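Local coordinates for protein endo-polygalacturonase (PDB 1BHE) that hydrolyses the alpha-1,4 bonds between galacturonosyl units of polygalacturonic acid and takes part in the maceration and soft-rotting of plant tissue, at residues Asn35-Gln38 with Gly39-Val42; Ser81-Ala85 with Pro86-Gly90; Lys130-Ser133 with Trp134-Ala138; Lys282-Lys285 with Ser286-Gly289. All blocks are in the same frame, centred on the assembly; numbering follows the deposited sequence.

In the fold
All four contacts are local turns or caps, in loops of a right-handed parallel beta-helix or where a loop enters a strand or helix. Contacts 1 and 2 mix exposed with buried residues, whereas none of the touching residues of contact 4 is fully exposed. Contact 1 tightens the link from helix 26-33 into strand 41-45 and lies across the centre of the chain from contact 4, which joins strands 277-282 and 290-302. Contacts 2 and 3 touch directly: Cys89 and Gly90 pack on the Trp134 ring. Contacts 1 and 2 are type II beta turns, each holding one cysteine of a disulfide and one bridging water. Contact 3 is a helix N-terminus closed by a capping box, while in contact 4 the Asp284 side chain binds the residue two positions on.

Contact 1: Asn35-Gln38 with Gly39-Val42; sequences NCDQ and GKAV
Asp37 and Lys40 are the end residues of a type II beta turn with Gln38 and Gly39 at its corners, which leads the chain from the loop after helix 26-33 into strand 41-45 of the parallel beta-helix. Lys40 N donates to Asp37 O at 3.1 Å, with an N-H...O angle of 148°. Gly39 holds the third position with positive phi, a conformation that favours glycine. The side chains of Asp37 and Lys40 run side by side in the same direction, the lysine extended, and CD of Lys40 passes 4.1 Å from CB of Asp37. Their charged ends do not form a salt bridge. A water spans them instead, donating to Asp37 OD2 at 3.2 Å and accepting from Lys40 NZ at 3.0 Å. Backbone bonds of Gly39 with Gly62 and of Lys40 with Ser64 tie the turn to the next coil. Just before the turn, Cys36 is in a disulfide with Cys15 of strand 14-19. With Cys36 SG anti to the backbone N (chi1 -169°), the sulfur is directed at the chain that follows the turn, 3.8 Å from Lys40 O and 4.1 Å from Val42 CG2.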
ATOM      1  N   ASN A  35      -1.759  17.177  22.639  1.00 11.81           N
ATOM      2  CA  ASN A  35      -2.238  17.203  24.015  1.00 12.92           C
ATOM      3  C   ASN A  35      -3.386  16.217  24.199  1.00 12.03           C
ATOM      4  O   ASN A  35      -4.316  16.430  24.971  1.00 11.88           O
ATOM      5  CB  ASN A  35      -2.664  18.621  24.423  1.00 15.29           C
ATOM      6  CG  ASN A  35      -2.839  18.749  25.927  1.00 17.21           C
ATOM      7  OD1 ASN A  35      -2.200  18.028  26.695  1.00 17.43           O
ATOM      8  ND2 ASN A  35      -3.717  19.651  26.357  1.00 18.49           N
ATOM      9  N   CYS A  36      -3.323  15.091  23.492  1.00 11.48           N
ATOM     10  CA  CYS A  36      -4.357  14.066  23.536  1.00 10.41           C
ATOM     11  C   CYS A  36      -3.983  12.886  24.417  1.00 10.54           C
ATOM     12  O   CYS A  36      -2.902  12.306  24.279  1.00  9.89           O
ATOM     13  CB  CYS A  36      -4.620  13.593  22.097  1.00 10.31           C
ATOM     14  SG  CYS A  36      -6.079  12.551  21.897  1.00  9.71           S
ATOM     15  N   ASP A  37      -4.836  12.526  25.373  1.00  9.81           N
ATOM     16  CA  ASP A  37      -4.575  11.428  26.287  1.00 10.97           C
ATOM     17  C   ASP A  37      -4.288  10.115  25.555  1.00 10.96           C
ATOM     18  O   ASP A  37      -4.866   9.814  24.514  1.00  9.74           O
ATOM     19  CB  ASP A  37      -5.769  11.200  27.220  1.00 12.16           C
ATOM     20  CG  ASP A  37      -5.953  12.250  28.294  1.00 14.49           C
ATOM     21  OD1 ASP A  37      -5.060  13.093  28.516  1.00 14.05           O
ATOM     22  OD2 ASP A  37      -7.038  12.232  28.935  1.00 15.53           O
ATOM     23  N   GLN A  38      -3.390   9.322  26.126  1.00 11.32           N
ATOM     24  CA  GLN A  38      -3.054   8.000  25.603  1.00 11.84           C
ATOM     25  C   GLN A  38      -4.315   7.162  25.441  1.00 10.94           C
ATOM     26  O   GLN A  38      -5.189   7.140  26.319  1.00 10.06           O
ATOM     27  CB  GLN A  38      -2.060   7.317  26.554  1.00 13.76           C
ATOM     28  CG  GLN A  38      -1.835   5.834  26.365  1.00 16.39           C
ATOM     29  CD  GLN A  38      -0.781   5.221  27.260  1.00 18.61           C
ATOM     30  OE1 GLN A  38       0.201   5.860  27.649  1.00 19.73           O
ATOM     31  NE2 GLN A  38      -0.945   3.941  27.609  1.00 19.15           N
ATOM     32  N   GLY A  39      -4.459   6.507  24.291  1.00  9.21           N
ATOM     33  CA  GLY A  39      -5.600   5.654  24.020  1.00  9.63           C
ATOM     34  C   GLY A  39      -6.846   6.357  23.510  1.00  9.08           C
ATOM     35  O   GLY A  39      -7.873   5.713  23.276  1.00  8.12           O
ATOM     36  N   LYS A  40      -6.773   7.667  23.303  1.00  8.03           N
ATOM     37  CA  LYS A  40      -7.896   8.446  22.794  1.00  8.68           C
ATOM     38  C   LYS A  40      -7.559   9.026  21.427  1.00  8.47           C
ATOM     39  O   LYS A  40      -6.434   8.900  20.942  1.00  7.57           O
ATOM     40  CB  LYS A  40      -8.265   9.553  23.789  1.00  9.41           C
ATOM     41  CG  LYS A  40      -8.788   9.006  25.113  1.00 10.75           C
ATOM     42  CD  LYS A  40      -9.463  10.090  25.942  1.00 12.45           C
ATOM     43  CE  LYS A  40      -9.815   9.580  27.330  1.00 13.82           C
ATOM     44  NZ  LYS A  40     -10.778  10.495  28.017  1.00 15.09           N
ATOM     45  N   ALA A  41      -8.542   9.681  20.803  1.00  8.26           N
ATOM     46  CA  ALA A  41      -8.316  10.231  19.471  1.00  7.94           C
ATOM     47  C   ALA A  41      -8.792  11.672  19.324  1.00  7.58           C
ATOM     48  O   ALA A  41      -9.727  12.077  20.009  1.00  7.49           O
ATOM     49  CB  ALA A  41      -9.098   9.391  18.456  1.00  8.02           C
ATOM     50  N   VAL A  42      -8.151  12.399  18.419  1.00  7.53           N
ATOM     51  CA  VAL A  42      -8.587  13.759  18.098  1.00  8.08           C
ATOM     52  C   VAL A  42      -9.737  13.527  17.111  1.00  8.68           C
ATOM     53  O   VAL A  42      -9.523  12.808  16.129  1.00  9.01           O
ATOM     54  CB  VAL A  42      -7.489  14.624  17.477  1.00  7.64           C
ATOM     55  CG1 VAL A  42      -8.011  15.889  16.809  1.00  7.14           C
ATOM     56  CG2 VAL A  42      -6.482  14.975  18.573  1.00  6.99           C
TER
HETATM   57  O   HOH W   1      -9.563  13.193  27.289  1.00 24.17           O

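Contact 2: Ser81-Ala85 with Pro86-Gly90; sequences SFENA and PSSCG
Glu83 and Ser88 reach across the bend by similar first torsions: CG of the glutamate (chi1 79°) and OG of the serine (chi1 60°) each sit between their own backbone N and carbonyl carbon, which folds both groups back over the chain. Extended beyond CG, the glutamate places OE1 3.0 Å from Ser87 N and accepts its hydrogen bond from above the carboxylate plane. The same oxygen takes a bond from a water at 2.7 Å, and that water accepts from Cys89 N, so one carboxylate oxygen serves two successive parts of the returning chain. OE2 meets CA of Pro86 instead. Within the turn, Ala85 O receives Ser88 N at 3.0 Å. Ser88 OG lies 2.7 Å from Ala85 O and has a hydrogen-bond partner in Gly98 O of the neighbouring loop. Asn84 directs its amide ND2 to Lys97 O. Carbon packing completes the join: Cys89 CB rests 3.7 Å from Glu83 CA, and its sulfur lies 3.8 Å from Phe82 CB. Cys89 is disulfide-bonded to Cys99, which fastens this bend to the loop after strand 92-93. Residues Ala85 to Ser88 make a type II beta turn, closed by Ser88 N to Ala85 O and braced by the Glu83 carboxylate on Ser87 N, in the loop from strand 72-75 of the beta-helix to the short strand 92-93.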
ATOM      1  N   SER A  81       4.290  23.318   0.878  1.00 13.92           N
ATOM      2  CA  SER A  81       3.735  22.889   2.147  1.00 14.15           C
ATOM      3  C   SER A  81       4.212  21.511   2.596  1.00 13.66           C
ATOM      4  O   SER A  81       4.177  21.248   3.797  1.00 13.11           O
ATOM      5  CB  SER A  81       2.201  22.903   2.094  1.00 14.55           C
ATOM      6  OG  SER A  81       1.727  24.237   2.174  1.00 16.24           O
ATOM      7  N   PHE A  82       4.629  20.641   1.684  1.00 13.61           N
ATOM      8  CA  PHE A  82       5.094  19.305   2.005  1.00 13.61           C
ATOM      9  C   PHE A  82       6.598  19.127   1.856  1.00 14.46           C
ATOM     10  O   PHE A  82       7.110  18.013   2.034  1.00 14.42           O
ATOM     11  CB  PHE A  82       4.371  18.282   1.093  1.00 12.62           C
ATOM     12  CG  PHE A  82       2.915  18.131   1.444  1.00 11.74           C
ATOM     13  CD1 PHE A  82       1.958  18.971   0.909  1.00 11.34           C
ATOM     14  CD2 PHE A  82       2.508  17.146   2.335  1.00 11.15           C
ATOM     15  CE1 PHE A  82       0.622  18.845   1.257  1.00 11.36           C
ATOM     16  CE2 PHE A  82       1.181  17.008   2.679  1.00 10.56           C
ATOM     17  CZ  PHE A  82       0.230  17.858   2.143  1.00 11.01           C
ATOM     18  N   GLU A  83       7.339  20.177   1.501  1.00 14.83           N
ATOM     19  CA  GLU A  83       8.778  20.013   1.287  1.00 15.84           C
ATOM     20  C   GLU A  83       9.530  19.756   2.589  1.00 16.47           C
ATOM     21  O   GLU A  83       9.123  20.217   3.655  1.00 15.72           O
ATOM     22  CB  GLU A  83       9.381  21.238   0.586  1.00 15.65           C
ATOM     23  CG  GLU A  83       9.628  22.428   1.498  1.00 16.54           C
ATOM     24  CD  GLU A  83      10.160  23.653   0.783  1.00 16.77           C
ATOM     25  OE1 GLU A  83      10.093  23.701  -0.462  1.00 17.53           O
ATOM     26  OE2 GLU A  83      10.637  24.582   1.464  1.00 16.44           O
ATOM     27  N   ASN A  84      10.658  19.050   2.476  1.00 16.93           N
ATOM     28  CA  ASN A  84      11.504  18.819   3.647  1.00 17.96           C
ATOM     29  C   ASN A  84      12.837  19.537   3.418  1.00 18.63           C
ATOM     30  O   ASN A  84      13.755  19.477   4.229  1.00 18.53           O
ATOM     31  CB  ASN A  84      11.690  17.353   3.995  1.00 18.03           C
ATOM     32  CG  ASN A  84      12.051  16.439   2.850  1.00 18.53           C
ATOM     33  OD1 ASN A  84      12.836  16.785   1.961  1.00 18.60           O
ATOM     34  ND2 ASN A  84      11.488  15.234   2.847  1.00 18.26           N
ATOM     35  N   ALA A  85      12.914  20.263   2.308  1.00 19.45           N
ATOM     36  CA  ALA A  85      14.078  21.075   1.969  1.00 20.30           C
ATOM     37  C   ALA A  85      13.680  22.072   0.886  1.00 20.94           C
ATOM     38  O   ALA A  85      12.684  21.870   0.193  1.00 21.11           O
ATOM     39  CB  ALA A  85      15.248  20.211   1.538  1.00 20.72           C
ATOM     40  N   PRO A  86      14.384  23.195   0.805  1.00 21.61           N
ATOM     41  CA  PRO A  86      14.091  24.236  -0.161  1.00 21.28           C
ATOM     42  C   PRO A  86      13.872  23.706  -1.565  1.00 20.76           C
ATOM     43  O   PRO A  86      14.774  23.153  -2.198  1.00 20.34           O
ATOM     44  CB  PRO A  86      15.307  25.156  -0.098  1.00 21.78           C
ATOM     45  CG  PRO A  86      15.919  24.915   1.234  1.00 22.08           C
ATOM     46  CD  PRO A  86      15.580  23.506   1.626  1.00 21.71           C
ATOM     47  N   SER A  87      12.646  23.825  -2.072  1.00 20.03           N
ATOM     48  CA  SER A  87      12.283  23.386  -3.410  1.00 19.55           C
ATOM     49  C   SER A  87      12.437  21.895  -3.667  1.00 18.57           C
ATOM     50  O   SER A  87      12.589  21.478  -4.822  1.00 18.29           O
ATOM     51  CB  SER A  87      13.130  24.141  -4.452  1.00 20.47           C
ATOM     52  OG  SER A  87      12.868  25.528  -4.438  1.00 20.90           O
ATOM     53  N   SER A  88      12.363  21.059  -2.635  1.00 17.94           N
ATOM     54  CA  SER A  88      12.543  19.625  -2.783  1.00 16.82           C
ATOM     55  C   SER A  88      11.296  18.866  -3.203  1.00 16.21           C
ATOM     56  O   SER A  88      11.424  17.711  -3.619  1.00 15.74           O
ATOM     57  CB  SER A  88      13.057  19.036  -1.458  1.00 16.92           C
ATOM     58  OG  SER A  88      12.136  19.278  -0.405  1.00 16.94           O
ATOM     59  N   CYS A  89      10.127  19.475  -3.096  1.00 15.61           N
ATOM     60  CA  CYS A  89       8.860  18.798  -3.365  1.00 14.90           C
ATOM     61  C   CYS A  89       8.157  19.285  -4.617  1.00 15.01           C
ATOM     62  O   CYS A  89       8.287  20.437  -5.032  1.00 14.53           O
ATOM     63  CB  CYS A  89       7.967  19.002  -2.130  1.00 14.22           C
ATOM     64  SG  CYS A  89       6.468  18.009  -2.021  1.00 12.57           S
ATOM     65  N   GLY A  90       7.430  18.389  -5.283  1.00 14.73           N
ATOM     66  CA  GLY A  90       6.681  18.720  -6.484  1.00 15.27           C
ATOM     67  C   GLY A  90       7.554  18.933  -7.707  1.00 16.22           C
ATOM     68  O   GLY A  90       7.218  19.703  -8.608  1.00 15.86           O
TER
HETATM   69  O   HOH W   2       9.205  22.207  -2.503  1.00 16.43           O

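Contact 3: Lys130-Ser133 with Trp134-Ala138; sequences KKVS and WWELA
Val132 and Glu136 cross obliquely, the glutamate side chain doubling back along the chain so that its carboxylate lies beside the valine. Its CG stands anti to the carbonyl carbon (chi1 -83°) and the rest is extended, which brings OE1 to the backbone of the preceding residues: OE1 is 3.1 Å from Val132 CA and accepts from Ser133 N at 2.8 Å. That bond is nearly straight, at 160°, and meets OE1 on its anti side, 24° out of the carboxylate plane. In the reverse sense, Ser133 OG accepts from Glu136 N at 3.2 Å. The two reciprocal bonds make a capping box, in which the serine satisfies a backbone N-H at the helix start while the glutamate binds the serine's own N-H. A weak bond from Glu136 N to Ser133 O adds to the cap. Beside the polar pair, Val132 turns its CG2 methyl to CD2 of Leu137 at 3.9 Å, again at a slant. The two tryptophans make their main contacts outside the segments. Trp134 packs on Leu127, Pro151 and Cys89, whereas Trp135 donates its NE1 to Ser172 O and touches Pro195 and Ala198. The side chain of Trp135 is about 9 Å from that of Asp223, the predicted proton donor. The cap thus introduces helix 136-144, whose Leu137 and Ala138 lie against Gln148 of the short antiparallel strand 147-148, paired with strand 92-93.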
ATOM      1  N   LYS A 130       2.559  25.032  -8.718  1.00 18.20           N
ATOM      2  CA  LYS A 130       3.138  24.546  -9.966  1.00 17.45           C
ATOM      3  C   LYS A 130       2.096  24.593 -11.079  1.00 17.02           C
ATOM      4  O   LYS A 130       0.915  24.794 -10.818  1.00 16.60           O
ATOM      5  CB  LYS A 130       3.656  23.114  -9.833  1.00 16.97           C
ATOM      6  CG  LYS A 130       4.624  22.783  -8.723  1.00 16.41           C
ATOM      7  CD  LYS A 130       5.996  23.403  -8.948  1.00 16.87           C
ATOM      8  CE  LYS A 130       6.944  23.073  -7.809  1.00 16.82           C
ATOM      9  NZ  LYS A 130       8.211  23.853  -7.883  1.00 16.67           N
ATOM     10  N   LYS A 131       2.520  24.353 -12.320  1.00 17.23           N
ATOM     11  CA  LYS A 131       1.596  24.340 -13.451  1.00 17.23           C
ATOM     12  C   LYS A 131       0.774  23.058 -13.507  1.00 17.23           C
ATOM     13  O   LYS A 131      -0.246  22.984 -14.195  1.00 17.37           O
ATOM     14  CB  LYS A 131       2.381  24.483 -14.766  1.00 17.38           C
ATOM     15  CG  LYS A 131       2.635  25.924 -15.180  1.00 17.23           C
ATOM     16  CD  LYS A 131       3.038  26.004 -16.648  1.00 17.72           C
ATOM     17  CE  LYS A 131       1.816  25.878 -17.547  1.00 18.11           C
ATOM     18  NZ  LYS A 131       2.152  26.133 -18.976  1.00 18.57           N
ATOM     19  N   VAL A 132       1.247  22.011 -12.835  1.00 16.93           N
ATOM     20  CA  VAL A 132       0.642  20.691 -12.915  1.00 15.93           C
ATOM     21  C   VAL A 132       0.164  20.146 -11.570  1.00 15.23           C
ATOM     22  O   VAL A 132       0.447  20.693 -10.510  1.00 14.24           O
ATOM     23  CB  VAL A 132       1.671  19.677 -13.465  1.00 16.31           C
ATOM     24  CG1 VAL A 132       1.938  19.880 -14.948  1.00 17.04           C
ATOM     25  CG2 VAL A 132       2.965  19.754 -12.665  1.00 16.67           C
ATOM     26  N   SER A 133      -0.525  19.010 -11.648  1.00 13.97           N
ATOM     27  CA  SER A 133      -0.970  18.279 -10.468  1.00 13.07           C
ATOM     28  C   SER A 133       0.119  17.293 -10.054  1.00 12.40           C
ATOM     29  O   SER A 133       1.078  17.099 -10.805  1.00 12.42           O
ATOM     30  CB  SER A 133      -2.227  17.469 -10.791  1.00 13.15           C
ATOM     31  OG  SER A 133      -1.925  16.415 -11.694  1.00 12.91           O
ATOM     32  N   TRP A 134      -0.046  16.638  -8.907  1.00 11.00           N
ATOM     33  CA  TRP A 134       0.936  15.644  -8.479  1.00 10.57           C
ATOM     34  C   TRP A 134       1.034  14.494  -9.483  1.00 10.25           C
ATOM     35  O   TRP A 134       2.135  14.029  -9.790  1.00 10.69           O
ATOM     36  CB  TRP A 134       0.561  15.059  -7.130  1.00  9.65           C
ATOM     37  CG  TRP A 134       0.494  15.922  -5.922  1.00  9.28           C
ATOM     38  CD1 TRP A 134      -0.635  16.162  -5.182  1.00  9.18           C
ATOM     39  CD2 TRP A 134       1.551  16.612  -5.256  1.00  8.72           C
ATOM     40  NE1 TRP A 134      -0.341  16.970  -4.113  1.00  8.90           N
ATOM     41  CE2 TRP A 134       0.997  17.259  -4.135  1.00  8.87           C
ATOM     42  CE3 TRP A 134       2.919  16.760  -5.509  1.00  8.94           C
ATOM     43  CZ2 TRP A 134       1.754  18.042  -3.264  1.00  8.80           C
ATOM     44  CZ3 TRP A 134       3.670  17.531  -4.640  1.00  9.31           C
ATOM     45  CH2 TRP A 134       3.088  18.163  -3.532  1.00  9.53           C
ATOM     46  N   TRP A 135      -0.102  13.999  -9.982  1.00 10.14           N
ATOM     47  CA  TRP A 135      -0.044  12.868 -10.917  1.00 11.39           C
ATOM     48  C   TRP A 135       0.574  13.236 -12.254  1.00 13.26           C
ATOM     49  O   TRP A 135       1.214  12.386 -12.888  1.00 13.24           O
ATOM     50  CB  TRP A 135      -1.415  12.230 -11.094  1.00 10.29           C
ATOM     51  CG  TRP A 135      -1.951  11.600  -9.840  1.00  9.40           C
ATOM     52  CD1 TRP A 135      -1.249  11.028  -8.815  1.00  9.54           C
ATOM     53  CD2 TRP A 135      -3.334  11.444  -9.517  1.00  9.79           C
ATOM     54  NE1 TRP A 135      -2.118  10.559  -7.859  1.00  9.13           N
ATOM     55  CE2 TRP A 135      -3.403  10.806  -8.262  1.00  9.50           C
ATOM     56  CE3 TRP A 135      -4.526  11.826 -10.153  1.00  9.86           C
ATOM     57  CZ2 TRP A 135      -4.618  10.524  -7.639  1.00 10.01           C
ATOM     58  CZ3 TRP A 135      -5.728  11.546  -9.529  1.00 10.58           C
ATOM     59  CH2 TRP A 135      -5.766  10.901  -8.281  1.00  9.83           C
ATOM     60  N   GLU A 136       0.452  14.482 -12.689  1.00 15.42           N
ATOM     61  CA  GLU A 136       1.049  14.927 -13.948  1.00 18.21           C
ATOM     62  C   GLU A 136       2.567  14.877 -13.945  1.00 20.03           C
ATOM     63  O   GLU A 136       3.183  14.828 -15.013  1.00 19.65           O
ATOM     64  CB  GLU A 136       0.557  16.342 -14.286  1.00 18.29           C
ATOM     65  CG  GLU A 136      -0.802  16.301 -14.966  1.00 19.39           C
ATOM     66  CD  GLU A 136      -1.488  17.640 -15.107  1.00 20.13           C
ATOM     67  OE1 GLU A 136      -1.193  18.584 -14.352  1.00 20.35           O
ATOM     68  OE2 GLU A 136      -2.363  17.738 -15.997  1.00 20.75           O
ATOM     69  N   LEU A 137       3.218  14.848 -12.783  1.00 22.18           N
ATOM     70  CA  LEU A 137       4.661  14.720 -12.683  1.00 24.63           C
ATOM     71  C   LEU A 137       5.189  13.341 -13.068  1.00 26.21           C
ATOM     72  O   LEU A 137       6.374  13.215 -13.402  1.00 26.35           O
ATOM     73  CB  LEU A 137       5.123  15.063 -11.263  1.00 24.69           C
ATOM     74  CG  LEU A 137       4.845  16.477 -10.750  1.00 24.92           C
ATOM     75  CD1 LEU A 137       4.893  16.513  -9.227  1.00 25.11           C
ATOM     76  CD2 LEU A 137       5.835  17.482 -11.322  1.00 25.09           C
ATOM     77  N   ALA A 138       4.381  12.291 -13.031  1.00 28.54           N
ATOM     78  CA  ALA A 138       4.808  10.942 -13.374  1.00 30.65           C
ATOM     79  C   ALA A 138       5.186  10.799 -14.842  1.00 32.85           C
ATOM     80  O   ALA A 138       6.250  10.249 -15.156  1.00 33.06           O
ATOM     81  CB  ALA A 138       3.727   9.930 -13.028  1.00 30.92           C
TER

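Contact 4: Lys282-Lys285 with Ser286-Gly289; sequences KSDK and SAAG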
ATOM      1  N   LYS A 282       7.336 -10.636  -7.913  1.00 15.05           N
ATOM      2  CA  LYS A 282       8.233 -10.059  -8.902  1.00 15.72           C
ATOM      3  C   LYS A 282       9.524  -9.518  -8.320  1.00 15.77           C
ATOM      4  O   LYS A 282       9.568  -9.056  -7.182  1.00 15.16           O
ATOM      5  CB  LYS A 282       7.495  -8.917  -9.629  1.00 17.04           C
ATOM      6  CG  LYS A 282       7.062  -7.798  -8.691  1.00 18.53           C
ATOM      7  CD  LYS A 282       6.479  -6.625  -9.465  1.00 19.74           C
ATOM      8  CE  LYS A 282       6.808  -5.300  -8.793  1.00 20.70           C
ATOM      9  NZ  LYS A 282       5.620  -4.754  -8.072  1.00 21.41           N
ATOM     10  N   SER A 283      10.574  -9.538  -9.140  1.00 15.30           N
ATOM     11  CA  SER A 283      11.865  -9.012  -8.738  1.00 16.55           C
ATOM     12  C   SER A 283      12.780  -8.822  -9.940  1.00 17.74           C
ATOM     13  O   SER A 283      12.378  -8.971 -11.097  1.00 18.56           O
ATOM     14  CB  SER A 283      12.516  -9.925  -7.692  1.00 16.44           C
ATOM     15  OG  SER A 283      13.381  -9.171  -6.860  1.00 16.17           O
ATOM     16  N   ASP A 284      14.026  -8.472  -9.675  1.00 18.36           N
ATOM     17  CA  ASP A 284      15.032  -8.298 -10.716  1.00 19.85           C
ATOM     18  C   ASP A 284      16.385  -8.634 -10.103  1.00 19.89           C
ATOM     19  O   ASP A 284      16.447  -8.948  -8.911  1.00 19.71           O
ATOM     20  CB  ASP A 284      15.007  -6.887 -11.293  1.00 19.95           C
ATOM     21  CG  ASP A 284      15.103  -5.808 -10.232  1.00 20.67           C
ATOM     22  OD1 ASP A 284      16.196  -5.666  -9.650  1.00 20.11           O
ATOM     23  OD2 ASP A 284      14.096  -5.108  -9.978  1.00 20.71           O
ATOM     24  N   LYS A 285      17.467  -8.453 -10.847  1.00 20.50           N
ATOM     25  CA  LYS A 285      18.801  -8.757 -10.346  1.00 21.15           C
ATOM     26  C   LYS A 285      19.290  -7.813  -9.259  1.00 20.55           C
ATOM     27  O   LYS A 285      20.252  -8.166  -8.566  1.00 21.07           O
ATOM     28  CB  LYS A 285      19.817  -8.765 -11.498  1.00 22.29           C
ATOM     29  CG  LYS A 285      19.879 -10.069 -12.270  1.00 23.11           C
ATOM     30  CD  LYS A 285      21.088 -10.084 -13.204  1.00 24.44           C
ATOM     31  CE  LYS A 285      20.663 -10.131 -14.657  1.00 25.12           C
ATOM     32  NZ  LYS A 285      21.568 -11.002 -15.469  1.00 26.39           N
ATOM     33  N   SER A 286      18.690  -6.643  -9.084  1.00 19.48           N
ATOM     34  CA  SER A 286      19.123  -5.694  -8.076  1.00 19.03           C
ATOM     35  C   SER A 286      18.493  -5.888  -6.705  1.00 18.67           C
ATOM     36  O   SER A 286      19.037  -5.343  -5.732  1.00 19.02           O
ATOM     37  CB  SER A 286      18.826  -4.261  -8.556  1.00 18.93           C
ATOM     38  OG  SER A 286      17.454  -3.955  -8.340  1.00 18.64           O
ATOM     39  N   ALA A 287      17.390  -6.624  -6.591  1.00 18.74           N
ATOM     40  CA  ALA A 287      16.725  -6.726  -5.288  1.00 18.54           C
ATOM     41  C   ALA A 287      16.137  -8.084  -4.963  1.00 18.42           C
ATOM     42  O   ALA A 287      15.343  -8.200  -4.016  1.00 18.65           O
ATOM     43  CB  ALA A 287      15.618  -5.667  -5.256  1.00 19.10           C
ATOM     44  N   ALA A 288      16.500  -9.124  -5.701  1.00 17.49           N
ATOM     45  CA  ALA A 288      15.970 -10.458  -5.456  1.00 17.15           C
ATOM     46  C   ALA A 288      16.586 -11.118  -4.228  1.00 16.91           C
ATOM     47  O   ALA A 288      17.794 -11.028  -3.997  1.00 17.40           O
ATOM     48  CB  ALA A 288      16.211 -11.335  -6.682  1.00 17.42           C
ATOM     49  N   GLY A 289      15.759 -11.808  -3.447  1.00 16.19           N
ATOM     50  CA  GLY A 289      16.264 -12.551  -2.290  1.00 15.77           C
ATOM     51  C   GLY A 289      15.352 -13.738  -1.999  1.00 15.50           C
ATOM     52  O   GLY A 289      14.667 -14.238  -2.888  1.00 15.35           O
TER
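Asp284 OD1 grips Ser286 twice, accepting from its OG at 2.5 Å, a very short bond, and from its backbone N at 2.7 Å. The second bond uses the anti lone pair of OD1, the one turned away from OD2. Ser286 OG stands between its own backbone N and carbonyl carbon (chi1 80°), an orientation that brings the hydroxyl back to the same oxygen as its N-H. The backbone oxygen of Asp284 is also engaged, though weakly: Ala287 N approaches at 3.4 Å and Ala288 N at 3.2 Å, the latter at a bent angle of 122°. Ser283 packs by its OG against Ala288 CA at 3.2 Å. Farther out, that hydroxyl is hydrogen-bonded to Ser257 O and Thr259 OG1, fixing the start of the bend to the preceding coil. Asp284 OD2 has a long, weak ion pair with Lys317, while Lys285 O receives Asn321 ND2. The backbone of Ser283 bonds to Asp311 and Tyr314, so coils on either side hold the segment. An aspartate accepting the backbone N-H two residues ahead is an Asx turn, which here bends the chain in the loop between strand 277-282 and strand 290-302 of the family 28 parallel beta-helix.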